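PDB 2P3P: hypothetical protein from Porphyromonas gingivalis W83, which is of unknown function, belongs to the DUF3256 family and can bind magnesium. Local coordinates for residues G57-L62 against I70-V75; V75-M80 against V95-H100. One frame throughout, in Å; residues are numbered along the deposited sequence. Where two conformers were deposited one is given.

Interaction 1 of 2, residues G57-L62 against I70-V75; sequences GTVTFL and IQTSTV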
ATOM      1  N   GLY A  57     -12.099  13.623 -12.123  1.00 19.36           N
ATOM      2  CA  GLY A  57     -11.746  12.238 -11.935  1.00 18.09           C
ATOM      3  C   GLY A  57     -12.725  11.398 -11.163  1.00 17.75           C
ATOM      4  O   GLY A  57     -13.392  11.831 -10.201  1.00 17.65           O
ATOM      5  N   THR A  58     -12.761  10.147 -11.576  1.00 16.74           N
ATOM      6  CA  THR A  58     -13.669   9.198 -11.037  1.00 15.74           C
ATOM      7  C   THR A  58     -12.975   8.508  -9.883  1.00 13.53           C
ATOM      8  O   THR A  58     -11.802   8.157  -9.985  1.00 13.44           O
ATOM      9  CB  THR A  58     -13.990   8.155 -12.066  1.00 15.89           C
ATOM     10  OG1 THR A  58     -12.773   7.503 -12.468  1.00 21.32           O
ATOM     11  CG2 THR A  58     -14.652   8.780 -13.261  1.00 16.78           C
ATOM     12  N   VAL A  59     -13.718   8.279  -8.815  1.00 11.84           N
ATOM     13  CA  VAL A  59     -13.192   7.624  -7.635  1.00 10.44           C
ATOM     14  C   VAL A  59     -14.160   6.515  -7.252  1.00 10.43           C
ATOM     15  O   VAL A  59     -15.359   6.750  -7.225  1.00  8.93           O
ATOM     16  CB  VAL A  59     -13.040   8.666  -6.481  1.00 10.73           C
ATOM     17  CG1 VAL A  59     -12.319   8.050  -5.288  1.00  9.65           C
ATOM     18  CG2 VAL A  59     -12.296   9.922  -6.975  1.00 11.53           C
ATOM     19  N   THR A  60     -13.648   5.297  -7.017  1.00  8.88           N
ATOM     20  CA  THR A  60     -14.449   4.232  -6.430  1.00  8.57           C
ATOM     21  C   THR A  60     -14.002   3.957  -5.001  1.00  8.04           C
ATOM     22  O   THR A  60     -12.799   3.981  -4.685  1.00  7.63           O
ATOM     23  CB  THR A  60     -14.355   2.958  -7.258  1.00  9.08           C
ATOM     24  OG1 THR A  60     -13.012   2.475  -7.223  1.00 10.48           O
ATOM     25  CG2 THR A  60     -14.739   3.259  -8.703  1.00  9.45           C
ATOM     26  N   PHE A  61     -14.961   3.634  -4.149  1.00  6.55           N
ATOM     27  CA  PHE A  61     -14.700   3.359  -2.750  1.00  6.62           C
ATOM     28  C   PHE A  61     -15.195   1.969  -2.381  1.00  7.21           C
ATOM     29  O   PHE A  61     -16.285   1.580  -2.804  1.00  6.85           O
ATOM     30  CB  PHE A  61     -15.447   4.370  -1.873  1.00  7.58           C
ATOM     31  CG  PHE A  61     -14.986   5.791  -2.012  1.00  8.83           C
ATOM     32  CD1 PHE A  61     -13.992   6.288  -1.192  1.00  9.95           C
ATOM     33  CD2 PHE A  61     -15.527   6.618  -2.968  1.00 11.22           C
ATOM     34  CE1 PHE A  61     -13.572   7.603  -1.317  1.00  9.08           C
ATOM     35  CE2 PHE A  61     -15.104   7.930  -3.085  1.00 10.66           C
ATOM     36  CZ  PHE A  61     -14.111   8.396  -2.259  1.00  8.51           C
ATOM     37  N   LEU A  62     -14.373   1.227  -1.636  1.00  7.46           N
ATOM     38  CA  LEU A  62     -14.809   0.104  -0.846  1.00  8.02           C
ATOM     39  C   LEU A  62     -14.696   0.529   0.612  1.00  7.53           C
ATOM     40  O   LEU A  62     -13.610   0.807   1.077  1.00  8.74           O
ATOM     41  CB  LEU A  62     -13.949  -1.135  -1.091  1.00  8.73           C
ATOM     42  CG  LEU A  62     -14.009  -1.697  -2.514  1.00 10.58           C
ATOM     43  CD1 LEU A  62     -13.115  -2.924  -2.592  1.00 11.84           C
ATOM     44  CD2 LEU A  62     -15.433  -2.021  -2.925  1.00  9.48           C
ATOM     45  N   ILE A  70      -9.671   2.700  -1.988  1.00  9.12           N
ATOM     46  CA  ILE A  70     -10.065   3.682  -2.969  1.00  8.77           C
ATOM     47  C   ILE A  70      -9.254   3.527  -4.281  1.00  8.14           C
ATOM     48  O   ILE A  70      -8.024   3.384  -4.255  1.00  8.00           O
ATOM     49  CB  ILE A  70      -9.839   5.070  -2.376  1.00  9.12           C
ATOM     50  CG1 ILE A  70     -10.454   5.156  -0.967  1.00  9.63           C
ATOM     51  CG2 ILE A  70     -10.443   6.102  -3.227  1.00 11.61           C
ATOM     52  CD1 ILE A  70     -10.242   6.483  -0.309  1.00 10.37           C
ATOM     53  N   GLN A  71      -9.932   3.545  -5.422  1.00  6.90           N
ATOM     54  CA  GLN A  71      -9.264   3.592  -6.694  1.00  8.42           C
ATOM     55  C   GLN A  71      -9.481   4.963  -7.302  1.00  8.62           C
ATOM     56  O   GLN A  71     -10.612   5.448  -7.350  1.00  9.39           O
ATOM     57  CB  GLN A  71      -9.802   2.539  -7.668  1.00  9.05           C
ATOM     58  CG  GLN A  71      -9.756   1.089  -7.083  1.00 10.51           C
ATOM     59  CD  GLN A  71      -8.346   0.553  -6.765  1.00 14.12           C
ATOM     60  OE1 GLN A  71      -8.193  -0.320  -5.890  1.00 11.92           O
ATOM     61  NE2 GLN A  71      -7.331   1.067  -7.446  1.00  9.24           N
ATOM     62  N   THR A  72      -8.391   5.578  -7.751  1.00  8.70           N
ATOM     63  CA  THR A  72      -8.436   6.896  -8.378  1.00  9.27           C
ATOM     64  C   THR A  72      -7.775   6.850  -9.734  1.00 10.75           C
ATOM     65  O   THR A  72      -6.958   5.953 -10.025  1.00 11.23           O
ATOM     66  CB  THR A  72      -7.657   7.953  -7.572  1.00 10.05           C
ATOM     67  OG1 THR A  72      -6.233   7.746  -7.709  1.00  7.98           O
ATOM     68  CG2 THR A  72      -8.075   7.965  -6.120  1.00  9.72           C
ATOM     69  N   SER A  73      -8.054   7.865 -10.540  1.00 11.87           N
ATOM     70  CA  SER A  73      -7.396   8.014 -11.838  0.50 11.76           C
ATOM     71  C   SER A  73      -6.102   8.826 -11.746  1.00 11.93           C
ATOM     72  O   SER A  73      -5.412   9.013 -12.738  1.00 12.98           O
ATOM     73  CB  SER A  73      -8.350   8.678 -12.841  0.50 12.06           C
ATOM     74  OG  SER A  73      -8.905   9.888 -12.342  0.50 10.97           O
ATOM     75  N   THR A  74      -5.770   9.335 -10.566  1.00 11.76           N
ATOM     76  CA  THR A  74      -4.625  10.260 -10.456  1.00 10.92           C
ATOM     77  C   THR A  74      -3.465   9.598  -9.706  1.00  9.43           C
ATOM     78  O   THR A  74      -2.407   9.285 -10.288  1.00  7.06           O
ATOM     79  CB  THR A  74      -5.061  11.528  -9.714  1.00 11.50           C
ATOM     80  OG1 THR A  74      -5.642  11.159  -8.466  1.00 13.13           O
ATOM     81  CG2 THR A  74      -6.081  12.306 -10.523  1.00 13.26           C
ATOM     82  N   VAL A  75      -3.705   9.320  -8.423  1.00  7.67           N
ATOM     83  CA  VAL A  75      -2.671   8.797  -7.523  1.00  8.69           C
ATOM     84  C   VAL A  75      -2.664   7.255  -7.399  1.00  8.24           C
ATOM     85  O   VAL A  75      -1.823   6.665  -6.693  1.00 10.04           O
ATOM     86  CB  VAL A  75      -2.826   9.378  -6.119  1.00  9.61           C
ATOM     87  CG1 VAL A  75      -2.596  10.888  -6.153  1.00  8.75           C
ATOM     88  CG2 VAL A  75      -4.212   9.056  -5.565  1.00  8.94           C
TER
HETATM   89  O   HOH W   1     -11.382   5.254 -10.343  1.00 30.27           O
HETATM   90  O   HOH W   2      -9.165  10.337  -9.495  1.00 34.97           O
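Thr60 and Gln71 form a hydrogen-bonded antiparallel pair, linked by Thr60 N to Gln71 O at 3.1 Å and by Gln71 N to Thr60 O at 3.0 Å. The same two carbonyls also receive CA-H...O contacts, from Val59 CA to Gln71 O and from Ile70 CA to Thr60 O. Nearer residue 57 the direct ladder gives way to solvent: one water donates to Thr58 O and, weakly, to Gln71 O, while a second accepts from Ser73 N at 2.9 Å and makes a long, weak bond to Thr58 O.

Apolar contact lies on the face carrying Val59, Phe61 and Ile70. Ile70 branches to serve two partners. With CG1 beside the backbone N (chi1 -49°), CG2 lies anti to it and presses on Val59 CG1 at 3.4 Å, tighter than usual for two methyls; CG1 and CD1 run alongside the Phe61 ring, with CD1 3.7 Å from Phe61 CE1. The loop residues Ile26 and Val27 pack on this face, against Val59 and Phe61 respectively. On the other face Thr60 OG1 rests against the aliphatic start of Gln71, 3.2 Å from its CB. Such pairing is that of a tight beta hairpin, strands 58-64 and 67-72, within an antiparallel meander.

Interaction 2 of 2, residues V75-M80 against V95-H100; sequences VGEVFM and VTTVLH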
ATOM      1  N   VAL A  75      -3.705   9.320  -8.423  1.00  7.67           N
ATOM      2  CA  VAL A  75      -2.671   8.797  -7.523  1.00  8.69           C
ATOM      3  C   VAL A  75      -2.664   7.255  -7.399  1.00  8.24           C
ATOM      4  O   VAL A  75      -1.823   6.665  -6.693  1.00 10.04           O
ATOM      5  CB  VAL A  75      -2.826   9.378  -6.119  1.00  9.61           C
ATOM      6  CG1 VAL A  75      -2.596  10.888  -6.153  1.00  8.75           C
ATOM      7  CG2 VAL A  75      -4.212   9.056  -5.565  1.00  8.94           C
ATOM      8  N   GLY A  76      -3.600   6.600  -8.060  1.00  7.99           N
ATOM      9  CA  GLY A  76      -3.691   5.155  -8.003  1.00  7.68           C
ATOM     10  C   GLY A  76      -4.575   4.700  -6.843  1.00  8.33           C
ATOM     11  O   GLY A  76      -5.592   5.335  -6.543  1.00  8.80           O
ATOM     12  N   GLU A  77      -4.210   3.569  -6.259  1.00  7.33           N
ATOM     13  CA  GLU A  77      -4.954   2.967  -5.142  1.00  7.94           C
ATOM     14  C   GLU A  77      -4.510   3.537  -3.801  1.00  6.49           C
ATOM     15  O   GLU A  77      -3.321   3.627  -3.534  1.00  6.16           O
ATOM     16  CB  GLU A  77      -4.710   1.466  -5.102  1.00  7.18           C
ATOM     17  CG  GLU A  77      -5.403   0.808  -3.952  1.00 12.03           C
ATOM     18  CD  GLU A  77      -5.216  -0.676  -3.950  1.00 11.01           C
ATOM     19  OE1 GLU A  77      -4.104  -1.102  -3.531  1.00 12.48           O
ATOM     20  OE2 GLU A  77      -6.153  -1.383  -4.350  1.00 12.87           O
ATOM     21  N   VAL A  78      -5.481   3.850  -2.944  1.00  7.21           N
ATOM     22  CA  VAL A  78      -5.250   4.191  -1.540  1.00  7.75           C
ATOM     23  C   VAL A  78      -5.983   3.183  -0.683  1.00  8.41           C
ATOM     24  O   VAL A  78      -7.214   3.022  -0.805  1.00  8.03           O
ATOM     25  CB  VAL A  78      -5.786   5.624  -1.236  1.00  7.05           C
ATOM     26  CG1 VAL A  78      -5.749   5.963   0.328  1.00  8.83           C
ATOM     27  CG2 VAL A  78      -5.123   6.651  -2.079  1.00  7.29           C
ATOM     28  N   PHE A  79      -5.222   2.504   0.184  1.00  8.43           N
ATOM     29  CA  PHE A  79      -5.768   1.480   1.049  1.00  8.20           C
ATOM     30  C   PHE A  79      -5.383   1.883   2.466  1.00  8.48           C
ATOM     31  O   PHE A  79      -4.234   2.165   2.724  1.00  8.72           O
ATOM     32  CB  PHE A  79      -5.208   0.122   0.690  1.00  9.09           C
ATOM     33  CG  PHE A  79      -5.751  -0.977   1.522  1.00  7.99           C
ATOM     34  CD1 PHE A  79      -6.992  -1.545   1.203  1.00 10.90           C
ATOM     35  CD2 PHE A  79      -5.056  -1.443   2.625  1.00 11.33           C
ATOM     36  CE1 PHE A  79      -7.530  -2.603   1.984  1.00  9.62           C
ATOM     37  CE2 PHE A  79      -5.588  -2.495   3.404  1.00 12.56           C
ATOM     38  CZ  PHE A  79      -6.824  -3.052   3.093  1.00  9.44           C
HETATM   39  N   MSE A  80      -6.354   1.971   3.352  1.00  8.87           N
HETATM   40  CA  MSE A  80      -6.051   2.427   4.699  1.00  9.61           C
HETATM   41  C   MSE A  80      -6.747   1.589   5.733  1.00  8.99           C
HETATM   42  O   MSE A  80      -7.866   1.048   5.510  1.00  8.82           O
HETATM   43  CB  MSE A  80      -6.442   3.900   4.899  1.00 10.22           C
HETATM   44  CG  MSE A  80      -7.897   4.132   4.887  1.00  9.50           C
HETATM   45 SE   MSE A  80      -8.351   6.024   5.262  0.80 16.05          SE
HETATM   46  CE  MSE A  80      -7.708   6.745   3.611  1.00 12.07           C
ATOM     47  N   VAL A  95      -1.595   2.835   2.446  1.00  8.59           N
ATOM     48  CA  VAL A  95      -0.717   2.313   1.417  1.00  8.24           C
ATOM     49  C   VAL A  95      -1.259   2.851   0.100  1.00  9.55           C
ATOM     50  O   VAL A  95      -2.418   2.597  -0.268  1.00  6.78           O
ATOM     51  CB  VAL A  95      -0.668   0.741   1.388  1.00  7.86           C
ATOM     52  CG1 VAL A  95       0.312   0.251   0.318  1.00  7.36           C
ATOM     53  CG2 VAL A  95      -0.311   0.162   2.726  1.00  8.42           C
ATOM     54  N   THR A  96      -0.419   3.594  -0.598  1.00  9.30           N
ATOM     55  CA  THR A  96      -0.840   4.272  -1.826  1.00  8.59           C
ATOM     56  C   THR A  96       0.022   3.733  -2.946  1.00  8.68           C
ATOM     57  O   THR A  96       1.272   3.826  -2.881  1.00  8.99           O
ATOM     58  CB  THR A  96      -0.712   5.795  -1.742  1.00  8.93           C
ATOM     59  OG1 THR A  96      -1.434   6.308  -0.617  1.00  6.38           O
ATOM     60  CG2 THR A  96      -1.256   6.447  -3.045  1.00  9.24           C
ATOM     61  N   THR A  97      -0.626   3.178  -3.967  1.00  7.66           N
ATOM     62  CA  THR A  97       0.036   2.420  -4.997  1.00  8.33           C
ATOM     63  C   THR A  97      -0.325   2.933  -6.378  1.00  8.76           C
ATOM     64  O   THR A  97      -1.499   2.844  -6.816  1.00  8.18           O
ATOM     65  CB  THR A  97      -0.333   0.896  -4.932  1.00  7.55           C
ATOM     66  OG1 THR A  97      -0.093   0.355  -3.634  1.00  9.18           O
ATOM     67  CG2 THR A  97       0.468   0.129  -5.971  1.00  8.98           C
ATOM     68  N   VAL A  98       0.669   3.471  -7.084  1.00  9.63           N
ATOM     69  CA  VAL A  98       0.456   3.801  -8.514  1.00 10.44           C
ATOM     70  C   VAL A  98       0.444   2.454  -9.270  1.00 11.77           C
ATOM     71  O   VAL A  98       1.196   1.539  -8.929  1.00 11.71           O
ATOM     72  CB  VAL A  98       1.525   4.776  -9.049  1.00 11.47           C
ATOM     73  CG1 VAL A  98       1.564   6.014  -8.202  1.00 12.20           C
ATOM     74  CG2 VAL A  98       2.871   4.116  -9.049  1.00 13.41           C
ATOM     75  N   LEU A  99      -0.452   2.300 -10.251  1.00 11.55           N
ATOM     76  CA  LEU A  99      -0.635   0.967 -10.873  1.00 11.07           C
ATOM     77  C   LEU A  99       0.006   0.919 -12.269  1.00 11.31           C
ATOM     78  O   LEU A  99       0.265  -0.178 -12.803  1.00 10.05           O
ATOM     79  CB  LEU A  99      -2.116   0.565 -10.911  1.00 10.41           C
ATOM     80  CG  LEU A  99      -2.917   0.491  -9.596  1.00 10.93           C
ATOM     81  CD1 LEU A  99      -4.428   0.409  -9.935  1.00  8.46           C
ATOM     82  CD2 LEU A  99      -2.504  -0.673  -8.682  1.00  7.96           C
ATOM     83  N   HIS A 100       0.300   2.102 -12.808  1.00 10.03           N
ATOM     84  CA  HIS A 100       0.896   2.301 -14.114  1.00 11.40           C
ATOM     85  C   HIS A 100       1.784   3.554 -14.056  1.00 12.19           C
ATOM     86  O   HIS A 100       1.413   4.515 -13.375  1.00 14.51           O
ATOM     87  CB  HIS A 100      -0.207   2.490 -15.137  1.00 12.09           C
ATOM     88  CG  HIS A 100      -1.081   1.287 -15.268  1.00 12.57           C
ATOM     89  ND1 HIS A 100      -0.651   0.138 -15.888  1.00 13.05           N
ATOM     90  CD2 HIS A 100      -2.326   1.022 -14.794  1.00 13.49           C
ATOM     91  CE1 HIS A 100      -1.605  -0.776 -15.830  1.00 15.08           C
ATOM     92  NE2 HIS A 100      -2.626  -0.271 -15.163  1.00 12.62           N
TER
HETATM   93  O   HOH W   3      -2.196   0.281  -2.075  1.00 13.41           O
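Four backbone hydrogen bonds join Glu77 to Thr97 and Phe79 to Val95, the two hydrogen-bonded pairs of an antiparallel beta hairpin formed by strands 77-84 and 90-98. The straightest runs from Val95 N to Phe79 O, 2.7 Å long with 170° at the hydrogen; that from Thr97 N to Glu77 O is 2.8 Å and lies in the carbonyl plane.

A water reinforces the pairing on the Glu77 face. It accepts from Thr97 OG1 at 2.6 Å and donates to both Glu77 OE1 and Val95 O, tying side chains and backbone together. Glu77 reaches it with CG anti to the backbone N (chi1 178°) and an extended chain, while OE2 makes a salt bridge with Arg69 on the preceding strand. Thr97 OG1 also hydrogen-bonds Ser105 OG on strand 104-111.

Between the hydrogen-bonded pairs, Val78 and Thr96 stand side by side on the opposite face, where Val78 CG2 lies 4.0 Å from both OG1 and CG2 of Thr96. Leu24 packs against Val78 there. Before the strand begins, Gly76, with no side chain to stand between the chains, brings its CA within 3.4 Å of Thr97 O in a CA-H...O contact.

From the N terminus, the chain leaves strand 47-52 for strand 58-64 and turns back into strand 67-72, so that interaction 1 closes the first of the two hairpins described. A short connection through Val75, common to both contacts, leads into strand 77-84; the chain then returns along 90-98, and interaction 2 closes the second hairpin. The loops follow in series, neither nested nor crossed. Strands 67-72 and 77-84 are neighbours in the seven-stranded antiparallel sheet, where Ile70 N probably hydrogen-bonds Val78 O, 2.7 Å away. The two contacts lie about 9 Å apart, centre to centre, and unite four consecutive strands of one meander.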